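Local coordinates for protein Wss1p (Saccharomyces cerevisiae FostersO, PDB 5XBN) that cleaves DNA-binding proteins as a zinc-dependent endopeptidase, taking part in the repair of toxic DNA-protein cross-links, at residues Q30-L35 with T67-F72; S56-E61 with G138-I143; M113-T118 with N131-L136. One frame throughout, in Å; residues are numbered along the deposited sequence.

Contact 1: residues Q30-L35 with T67-F72; sequences QKVAVL and TNLVEF
The carboxylate of E71 has L35 wrapped over one of its faces. L35 N donates to OE1 of E71 at 2.9 Å, coming in 36° above the carboxylate plane, and on that same side L35 CD1 rests on the carboxyl carbon CD of E71 at 3.8 Å. From the other side of the plane V34 brings its CB to within 3.3 Å of OE1. A water adds a second hydrogen bond to OE1 and bridges it to L35 O, while OE2 is paired with R95 in a salt bridge. The other flat group, the N68 amide, turns OD1 to the aliphatic CB of K31 at 3.7 Å. With CG anti to the backbone N (chi1 176°) and the chain extended beyond, E71 can reach across to the neighbouring strand. Here its side chain replaces the backbone: L35 N binds OE1, and not a main-chain carbonyl, just as 29-33 leaves the sheet.

Before that point this is regular parallel pairing, K31 beside N68, V32 beside L69 and A33 beside V70. L69 N to K31 O (2.9 Å), A33 N to L69 O (3.1 Å) and E71 N to A33 O (3.1 Å) join the strands. The two lie next to each other in a beta-alpha-beta crossover, with helices 41-54 and 56-62 in the connection, and 29-33 forms an outer edge of the mixed sheet. V32 and L69 point to the face covered by I48 of helix 41-54. On the reverse face A33 CB meets V70 CG1 at 3.9 Å.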
loop_
_atom_site.group_PDB
_atom_site.type_symbol
_atom_site.label_atom_id
_atom_site.label_comp_id
_atom_site.label_asym_id
_atom_site.label_seq_id
_atom_site.Cartn_x
_atom_site.Cartn_y
_atom_site.Cartn_z
ATOM N N GLN A 30 -4.810 -9.663 5.860
ATOM C CA GLN A 30 -4.804 -11.117 5.996
ATOM C C GLN A 30 -3.732 -11.796 5.131
ATOM O O GLN A 30 -3.150 -12.804 5.529
ATOM C CB GLN A 30 -6.183 -11.677 5.661
ATOM C CG GLN A 30 -7.252 -11.284 6.640
ATOM C CD GLN A 30 -8.612 -11.838 6.253
ATOM O OE1 GLN A 30 -8.758 -13.031 5.997
ATOM N NE2 GLN A 30 -9.611 -10.963 6.187
ATOM N N LYS A 31 -3.458 -11.255 3.953
ATOM C CA LYS A 31 -2.571 -11.938 3.014
ATOM C C LYS A 31 -1.886 -10.931 2.117
ATOM O O LYS A 31 -2.528 -9.980 1.671
ATOM C CB LYS A 31 -3.377 -12.928 2.163
ATOM C CG LYS A 31 -2.574 -13.732 1.157
ATOM C CD LYS A 31 -1.854 -14.875 1.823
ATOM C CE LYS A 31 -1.447 -15.951 0.821
ATOM N NZ LYS A 31 -0.484 -15.456 -0.198
ATOM N N VAL A 32 -0.594 -11.131 1.854
ATOM C CA VAL A 32 0.073 -10.356 0.810
ATOM C C VAL A 32 0.541 -11.297 -0.300
ATOM O O VAL A 32 0.780 -12.486 -0.073
ATOM C CB VAL A 32 1.269 -9.540 1.347
ATOM C CG1 VAL A 32 0.821 -8.661 2.494
ATOM C CG2 VAL A 32 2.384 -10.451 1.796
ATOM N N ALA A 33 0.643 -10.778 -1.511
ATOM C CA ALA A 33 1.183 -11.578 -2.615
ATOM C C ALA A 33 1.920 -10.680 -3.587
ATOM O O ALA A 33 1.629 -9.492 -3.670
ATOM C CB ALA A 33 0.068 -12.330 -3.324
ATOM N N VAL A 34 2.882 -11.238 -4.319
ATOM C CA VAL A 34 3.538 -10.458 -5.366
ATOM C C VAL A 34 3.542 -11.248 -6.671
ATOM O O VAL A 34 3.229 -12.436 -6.677
ATOM C CB VAL A 34 4.983 -10.059 -4.985
ATOM C CG1 VAL A 34 4.977 -9.192 -3.726
ATOM C CG2 VAL A 34 5.864 -11.279 -4.801
ATOM N N LEU A 35 3.887 -10.573 -7.760
ATOM C CA LEU A 35 3.926 -11.192 -9.082
ATOM C C LEU A 35 5.099 -12.154 -9.181
ATOM O O LEU A 35 6.252 -11.743 -9.140
ATOM C CB LEU A 35 4.013 -10.122 -10.170
ATOM C CG LEU A 35 2.764 -9.242 -10.288
ATOM C CD1 LEU A 35 3.049 -8.040 -11.173
ATOM C CD2 LEU A 35 1.592 -10.036 -10.837
ATOM N N THR A 67 -8.162 -7.522 3.201
ATOM C CA THR A 67 -8.037 -8.969 3.114
ATOM C C THR A 67 -6.776 -9.328 2.338
ATOM O O THR A 67 -5.906 -10.022 2.858
ATOM C CB THR A 67 -9.276 -9.613 2.477
ATOM O OG1 THR A 67 -10.429 -9.283 3.276
ATOM C CG2 THR A 67 -9.122 -11.122 2.425
ATOM N N ASN A 68 -6.671 -8.829 1.108
ATOM C CA ASN A 68 -5.499 -9.068 0.264
ATOM C C ASN A 68 -4.780 -7.785 -0.101
ATOM O O ASN A 68 -5.416 -6.851 -0.584
ATOM C CB ASN A 68 -5.896 -9.760 -1.047
ATOM C CG ASN A 68 -6.479 -11.133 -0.825
ATOM O OD1 ASN A 68 -5.767 -12.060 -0.460
ATOM N ND2 ASN A 68 -7.779 -11.271 -1.056
ATOM N N LEU A 69 -3.467 -7.757 0.099
ATOM C CA LEU A 69 -2.630 -6.671 -0.409
ATOM C C LEU A 69 -1.681 -7.274 -1.427
ATOM O O LEU A 69 -0.837 -8.081 -1.069
ATOM C CB LEU A 69 -1.838 -6.000 0.721
ATOM C CG LEU A 69 -0.821 -4.948 0.260
ATOM C CD1 LEU A 69 -1.515 -3.830 -0.476
ATOM C CD2 LEU A 69 -0.027 -4.422 1.458
ATOM N N VAL A 70 -1.806 -6.888 -2.690
ATOM C CA VAL A 70 -1.073 -7.591 -3.732
ATOM C C VAL A 70 -0.405 -6.635 -4.715
ATOM O O VAL A 70 -0.808 -5.481 -4.859
ATOM C CB VAL A 70 -2.011 -8.556 -4.512
ATOM C CG1 VAL A 70 -2.663 -9.593 -3.576
ATOM C CG2 VAL A 70 -3.069 -7.786 -5.241
ATOM N N GLU A 71 0.634 -7.129 -5.388
ATOM C CA GLU A 71 1.308 -6.385 -6.450
ATOM C C GLU A 71 0.554 -6.530 -7.769
ATOM O O GLU A 71 0.037 -7.607 -8.064
ATOM C CB GLU A 71 2.730 -6.901 -6.639
ATOM C CG GLU A 71 3.456 -6.245 -7.802
ATOM C CD GLU A 71 4.819 -6.844 -8.050
ATOM O OE1 GLU A 71 5.082 -7.968 -7.573
ATOM O OE2 GLU A 71 5.621 -6.174 -8.730
ATOM N N PHE A 72 0.494 -5.469 -8.568
ATOM C CA PHE A 72 0.085 -5.628 -9.965
ATOM C C PHE A 72 0.988 -4.733 -10.805
ATOM O O PHE A 72 1.822 -4.011 -10.254
ATOM C CB PHE A 72 -1.450 -5.398 -10.138
ATOM C CG PHE A 72 -1.930 -3.957 -10.064
ATOM C CD1 PHE A 72 -3.099 -3.566 -10.721
ATOM C CD2 PHE A 72 -1.209 -2.992 -9.392
ATOM C CE1 PHE A 72 -3.565 -2.247 -10.636
ATOM C CE2 PHE A 72 -1.650 -1.676 -9.332
ATOM C CZ PHE A 72 -2.828 -1.308 -9.945
HETATM O O HOH W 1 7.300 -9.543 -8.043
#

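Contact 2: residues S56-E61 with G138-I143; sequences SYLMKE and GRQWVI
E61 and R139 form a two-pronged salt bridge. R139 NE gives a nearly straight bond (171°) to the syn lone pair of E61 OE1 at 3.0 Å, and NH2 pairs with OE2 at a doubtfully short modelled distance. The carboxylate meets the guanidinium edge with the planes only 6° apart.

Apolar contacts flank this pair. I143 lays CG1 against one face of the R139 guanidinium, 3.8 Å above its plane, and wedges CD1 between Y57 CD1 and L58 CB, 3.8 Å from each. L58 slides past R139 in the opposite direction, its CD1 3.6 Å from R139 CG. The Y57 ring offers its edge to R139 NH2, so this is no cation-pi stack.

Water supplies the third link, accepting from L58 N and donating to Q140 OE1, both at 2.8 Å. The amide's other end, Q140 NE2, is held by E144 and by K54 O.

These interactions join the short helix 56-62 to the C-terminal helix 127-145, crossing at 128°. With the NE bond, the coplanar carboxylate and I143 over one face, the R139 guanidinium probably has little freedom to rotate, and the ion pair probably keeps E61 ionised at this partly buried interface.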
loop_
_atom_site.group_PDB
_atom_site.type_symbol
_atom_site.label_atom_id
_atom_site.label_comp_id
_atom_site.label_asym_id
_atom_site.label_seq_id
_atom_site.Cartn_x
_atom_site.Cartn_y
_atom_site.Cartn_z
ATOM N N SER A 56 0.831 -0.681 9.882
ATOM C CA SER A 56 0.018 -1.464 10.812
ATOM C C SER A 56 -0.618 -0.600 11.904
ATOM O O SER A 56 -1.806 -0.744 12.252
ATOM C CB SER A 56 0.872 -2.578 11.436
ATOM O OG SER A 56 1.964 -2.044 12.165
ATOM N N TYR A 57 0.166 0.323 12.437
ATOM C CA TYR A 57 -0.311 1.143 13.544
ATOM C C TYR A 57 -1.431 2.075 13.084
ATOM O O TYR A 57 -2.435 2.252 13.783
ATOM C CB TYR A 57 0.857 1.948 14.124
ATOM C CG TYR A 57 0.595 2.538 15.494
ATOM C CD1 TYR A 57 0.008 3.790 15.630
ATOM C CD2 TYR A 57 0.953 1.851 16.650
ATOM C CE1 TYR A 57 -0.219 4.347 16.882
ATOM C CE2 TYR A 57 0.732 2.405 17.912
ATOM C CZ TYR A 57 0.142 3.651 18.015
ATOM O OH TYR A 57 -0.086 4.221 19.252
ATOM N N LEU A 58 -1.242 2.667 11.907
ATOM C CA LEU A 58 -2.219 3.590 11.324
ATOM C C LEU A 58 -3.527 2.853 11.053
ATOM O O LEU A 58 -4.613 3.356 11.333
ATOM C CB LEU A 58 -1.665 4.209 10.032
ATOM C CG LEU A 58 -2.519 5.269 9.316
ATOM C CD1 LEU A 58 -2.582 6.546 10.123
ATOM C CD2 LEU A 58 -1.982 5.546 7.932
HETATM N N MSE A 59 -3.423 1.643 10.514
HETATM C CA MSE A 59 -4.623 0.863 10.271
HETATM C C MSE A 59 -5.331 0.533 11.586
HETATM O O MSE A 59 -6.557 0.570 11.643
HETATM C CB MSE A 59 -4.295 -0.410 9.490
HETATM C CG MSE A 59 -3.899 -0.099 8.049
HETATM SE SE MSE A 59 -3.555 -1.697 6.981
HETATM C CE MSE A 59 -5.370 -2.434 6.906
ATOM N N LYS A 60 -4.579 0.230 12.641
ATOM C CA LYS A 60 -5.225 -0.036 13.932
ATOM C C LYS A 60 -5.976 1.205 14.425
ATOM O O LYS A 60 -7.136 1.106 14.874
ATOM C CB LYS A 60 -4.215 -0.495 14.980
ATOM C CG LYS A 60 -4.859 -0.727 16.347
ATOM C CD LYS A 60 -3.904 -1.366 17.330
ATOM C CE LYS A 60 -4.659 -2.257 18.311
ATOM N NZ LYS A 60 -5.388 -3.355 17.607
ATOM N N GLU A 61 -5.331 2.364 14.308
ATOM C CA GLU A 61 -5.916 3.638 14.752
ATOM C C GLU A 61 -7.200 3.981 14.010
ATOM O O GLU A 61 -8.119 4.589 14.579
ATOM C CB GLU A 61 -4.923 4.791 14.560
ATOM C CG GLU A 61 -3.844 4.897 15.602
ATOM C CD GLU A 61 -3.070 6.205 15.497
ATOM O OE1 GLU A 61 -3.162 6.892 14.450
ATOM O OE2 GLU A 61 -2.378 6.552 16.469
ATOM N N GLY A 138 -0.051 12.666 6.947
ATOM C CA GLY A 138 0.552 13.376 8.065
ATOM C C GLY A 138 0.835 12.467 9.245
ATOM O O GLY A 138 1.928 12.479 9.830
ATOM N N ARG A 139 -0.154 11.654 9.587
ATOM C CA ARG A 139 -0.053 10.795 10.750
ATOM C C ARG A 139 0.956 9.675 10.520
ATOM O O ARG A 139 1.707 9.326 11.431
ATOM C CB ARG A 139 -1.424 10.223 11.085
ATOM C CG ARG A 139 -1.432 9.267 12.233
ATOM C CD ARG A 139 -0.874 9.888 13.487
ATOM N NE ARG A 139 -1.000 8.952 14.589
ATOM C CZ ARG A 139 -0.301 9.021 15.710
ATOM N NH1 ARG A 139 0.577 10.002 15.885
ATOM N NH2 ARG A 139 -0.478 8.103 16.650
ATOM N N GLN A 140 0.989 9.131 9.306
ATOM C CA GLN A 140 1.900 8.023 9.015
ATOM C C GLN A 140 3.350 8.459 9.225
ATOM O O GLN A 140 4.173 7.689 9.729
ATOM C CB GLN A 140 1.706 7.499 7.592
ATOM C CG GLN A 140 2.695 6.392 7.211
ATOM C CD GLN A 140 2.544 5.129 8.058
ATOM O OE1 GLN A 140 1.501 4.892 8.679
ATOM N NE2 GLN A 140 3.594 4.311 8.084
ATOM N N TRP A 141 3.666 9.695 8.849
ATOM C CA TRP A 141 5.030 10.188 9.054
ATOM C C TRP A 141 5.406 10.176 10.522
ATOM O O TRP A 141 6.499 9.735 10.882
ATOM C CB TRP A 141 5.205 11.609 8.516
ATOM C CG TRP A 141 6.526 12.224 8.957
ATOM C CD1 TRP A 141 6.747 13.008 10.056
ATOM C CD2 TRP A 141 7.793 12.072 8.314
ATOM N NE1 TRP A 141 8.075 13.361 10.130
ATOM C CE2 TRP A 141 8.737 12.804 9.070
ATOM C CE3 TRP A 141 8.216 11.404 7.166
ATOM C CZ2 TRP A 141 10.082 12.873 8.717
ATOM C CZ3 TRP A 141 9.562 11.477 6.813
ATOM C CH2 TRP A 141 10.474 12.211 7.587
ATOM N N VAL A 142 4.510 10.683 11.367
ATOM C CA VAL A 142 4.774 10.768 12.799
ATOM C C VAL A 142 4.924 9.380 13.391
ATOM O O VAL A 142 5.779 9.146 14.238
ATOM C CB VAL A 142 3.648 11.519 13.558
ATOM C CG1 VAL A 142 3.874 11.463 15.066
ATOM C CG2 VAL A 142 3.545 12.963 13.075
ATOM N N ILE A 143 4.063 8.464 12.957
ATOM C CA ILE A 143 4.168 7.076 13.400
ATOM C C ILE A 143 5.543 6.479 13.098
ATOM O O ILE A 143 6.136 5.804 13.935
ATOM C CB ILE A 143 3.078 6.207 12.741
ATOM C CG1 ILE A 143 1.710 6.558 13.334
ATOM C CG2 ILE A 143 3.389 4.734 12.922
ATOM C CD1 ILE A 143 0.500 5.954 12.571
HETATM O O HOH W 2 1.319 2.961 10.732
#

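Contact 3: residues M113-T118 with N131-L136; sequences MLHELT and NKLDEL. With ZN (zinc ion), chain B.
L133 projects from helix 127-145 onto the backbone of the zinc-binding helix. Its CG stands anti to the backbone N (chi1 171°), which carries the two methyls across the gap: CD1 lies 3.6 Å from H115 N and also touches L114 CB, while CD2 comes obliquely to the imidazole, 4.1 Å from H115 ND1. The H115 side chain itself leaves its helix away from the partner, and its far nitrogen, NE2, binds zinc at 2.0 Å.

Next along, T118 turns its two branches to different neighbours. OG1 donates back one turn to L114 O at 2.8 Å; since T118 N binds the same oxygen from the opposite face of the carbonyl plane, that oxygen accepts two bonds. With its proton spent inside the helix, the hydroxyl can lie among carbons, with the methyl CD1 of L136 3.3 Å from OG1. The methyl CG2 touches CG of K132 (3.9 Å) as the two side chains pass in opposite directions, while K132 NZ goes on to N62.

This is the HExxH helix of a zinc metalloprotease of clan MA. H115 and H119 bind the metal from 106-118, H125 from the loop that leads into 127-145, and a water stands 2.0 Å from the zinc. E116, probably the active-site glutamate, sits on the side of the helix turned away from 131-136. The chain turns back after H119, and the connection that brings in H125 leads into 127-145, whose segment crosses 113-118 at 134°.

Deeper in, L114 extends CD1 to L136 O at 3.9 Å, and both leucines pack against L58 of helix 56-62. F129, one turn before L133, meets the H115 ring edge-to-face.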
loop_
_atom_site.group_PDB
_atom_site.type_symbol
_atom_site.label_atom_id
_atom_site.label_comp_id
_atom_site.label_asym_id
_atom_site.label_seq_id
_atom_site.Cartn_x
_atom_site.Cartn_y
_atom_site.Cartn_z
HETATM N N MSE A 113 -0.246 3.537 -1.122
HETATM C CA MSE A 113 -0.916 2.719 -0.123
HETATM C C MSE A 113 -1.919 3.542 0.682
HETATM O O MSE A 113 -3.050 3.105 0.899
HETATM C CB MSE A 113 0.090 2.066 0.824
HETATM C CG MSE A 113 -0.547 1.193 1.903
HETATM SE SE MSE A 113 -1.527 -0.364 1.185
HETATM C CE MSE A 113 -2.041 -1.206 2.866
ATOM N N LEU A 114 -1.520 4.736 1.115
ATOM C CA LEU A 114 -2.415 5.564 1.913
ATOM C C LEU A 114 -3.597 6.075 1.083
ATOM O O LEU A 114 -4.715 6.179 1.591
ATOM C CB LEU A 114 -1.653 6.731 2.538
ATOM C CG LEU A 114 -0.529 6.319 3.509
ATOM C CD1 LEU A 114 0.178 7.541 4.077
ATOM C CD2 LEU A 114 -1.046 5.449 4.625
ATOM N N HIS A 115 -3.346 6.396 -0.183
ATOM C CA HIS A 115 -4.417 6.734 -1.115
ATOM C C HIS A 115 -5.441 5.608 -1.166
ATOM O O HIS A 115 -6.649 5.830 -1.066
ATOM C CB HIS A 115 -3.846 6.987 -2.522
ATOM C CG HIS A 115 -4.877 7.346 -3.556
ATOM N ND1 HIS A 115 -4.906 8.581 -4.176
ATOM C CD2 HIS A 115 -5.899 6.634 -4.093
ATOM C CE1 HIS A 115 -5.905 8.614 -5.039
ATOM N NE2 HIS A 115 -6.522 7.443 -5.015
ATOM N N GLU A 116 -4.966 4.384 -1.338
ATOM C CA GLU A 116 -5.907 3.277 -1.461
ATOM C C GLU A 116 -6.613 2.938 -0.156
ATOM O O GLU A 116 -7.762 2.537 -0.190
ATOM C CB GLU A 116 -5.206 2.029 -2.007
ATOM C CG GLU A 116 -4.554 2.273 -3.374
ATOM C CD GLU A 116 -5.526 2.767 -4.422
ATOM O OE1 GLU A 116 -6.735 2.481 -4.321
ATOM O OE2 GLU A 116 -5.078 3.431 -5.371
ATOM N N LEU A 117 -5.933 3.091 0.983
ATOM C CA LEU A 117 -6.603 2.904 2.273
ATOM C C LEU A 117 -7.735 3.908 2.448
ATOM O O LEU A 117 -8.762 3.600 3.029
ATOM C CB LEU A 117 -5.610 3.033 3.434
ATOM C CG LEU A 117 -4.727 1.794 3.617
ATOM C CD1 LEU A 117 -3.630 2.093 4.634
ATOM C CD2 LEU A 117 -5.589 0.592 4.057
ATOM N N THR A 118 -7.539 5.118 1.949
ATOM C CA THR A 118 -8.576 6.143 2.057
ATOM C C THR A 118 -9.856 5.669 1.355
ATOM O O THR A 118 -10.954 5.962 1.808
ATOM C CB THR A 118 -8.086 7.485 1.467
ATOM O OG1 THR A 118 -6.888 7.895 2.147
ATOM C CG2 THR A 118 -9.127 8.574 1.625
ATOM N N ASN A 131 -9.247 15.242 2.216
ATOM C CA ASN A 131 -9.054 15.625 3.608
ATOM C C ASN A 131 -8.531 14.460 4.427
ATOM O O ASN A 131 -7.571 14.580 5.184
ATOM C CB ASN A 131 -10.358 16.120 4.235
ATOM C CG ASN A 131 -10.183 16.430 5.699
ATOM O OD1 ASN A 131 -9.448 17.344 6.054
ATOM N ND2 ASN A 131 -10.798 15.636 6.556
ATOM N N LYS A 132 -9.174 13.313 4.257
ATOM C CA LYS A 132 -8.767 12.112 4.965
ATOM C C LYS A 132 -7.359 11.667 4.561
ATOM O O LYS A 132 -6.548 11.307 5.421
ATOM C CB LYS A 132 -9.777 10.992 4.702
ATOM C CG LYS A 132 -9.425 9.681 5.386
ATOM C CD LYS A 132 -9.525 9.817 6.879
ATOM C CE LYS A 132 -9.032 8.573 7.577
ATOM N NZ LYS A 132 -9.256 8.735 9.043
ATOM N N LEU A 133 -7.064 11.700 3.260
ATOM C CA LEU A 133 -5.759 11.243 2.786
ATOM C C LEU A 133 -4.668 12.136 3.365
ATOM O O LEU A 133 -3.605 11.669 3.766
ATOM C CB LEU A 133 -5.708 11.233 1.256
ATOM C CG LEU A 133 -4.342 10.978 0.629
ATOM C CD1 LEU A 133 -3.736 9.678 1.160
ATOM C CD2 LEU A 133 -4.467 10.947 -0.886
ATOM N N ASP A 134 -4.943 13.430 3.413
ATOM C CA ASP A 134 -4.005 14.366 4.019
ATOM C C ASP A 134 -3.750 14.049 5.496
ATOM O O ASP A 134 -2.600 14.074 5.947
ATOM C CB ASP A 134 -4.526 15.787 3.852
ATOM C CG ASP A 134 -3.693 16.784 4.599
ATOM O OD1 ASP A 134 -2.597 17.123 4.103
ATOM O OD2 ASP A 134 -4.133 17.204 5.682
ATOM N N GLU A 135 -4.801 13.717 6.248
ATOM C CA GLU A 135 -4.621 13.294 7.638
ATOM C C GLU A 135 -3.795 12.016 7.751
ATOM O O GLU A 135 -2.955 11.897 8.647
ATOM C CB GLU A 135 -5.963 13.074 8.344
ATOM C CG GLU A 135 -6.784 14.348 8.560
ATOM C CD GLU A 135 -6.083 15.347 9.467
ATOM O OE1 GLU A 135 -5.484 14.923 10.489
ATOM O OE2 GLU A 135 -6.132 16.560 9.161
ATOM N N LEU A 136 -4.032 11.055 6.858
ATOM C CA LEU A 136 -3.296 9.789 6.940
ATOM C C LEU A 136 -1.822 9.972 6.638
ATOM O O LEU A 136 -0.957 9.418 7.325
ATOM C CB LEU A 136 -3.896 8.755 5.987
ATOM C CG LEU A 136 -5.326 8.352 6.339
ATOM C CD1 LEU A 136 -5.868 7.388 5.286
ATOM C CD2 LEU A 136 -5.424 7.741 7.732
HETATM ZN ZN ZN B . -8.221 7.014 -5.910
HETATM O O HOH W 3 -8.141 6.219 -7.703
#

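Contact 1 lies at the surface, on an outer edge of the sheet, and is made chiefly by backbone hydrogen bonds; contacts 2 and 3 are partly buried helix crossings carried by side chains. The latter two share helix 127-145 and merge: L58 CD2 of contact 2 touches L114 CD2 of contact 3 at 3.4 Å, so three helices meet on leucines. Their polar chemistry differs, though: contact 2 has a salt bridge and a water link, whereas contact 3 has no hydrogen bond between its segments and holds a zinc ligand, H115, whose side chain leaves its helix away from 131-136. Contact 1, centred about 19 Å from contact 3, reaches it through L69 CD1, 3.8 Å from SE of selenomethionine M113.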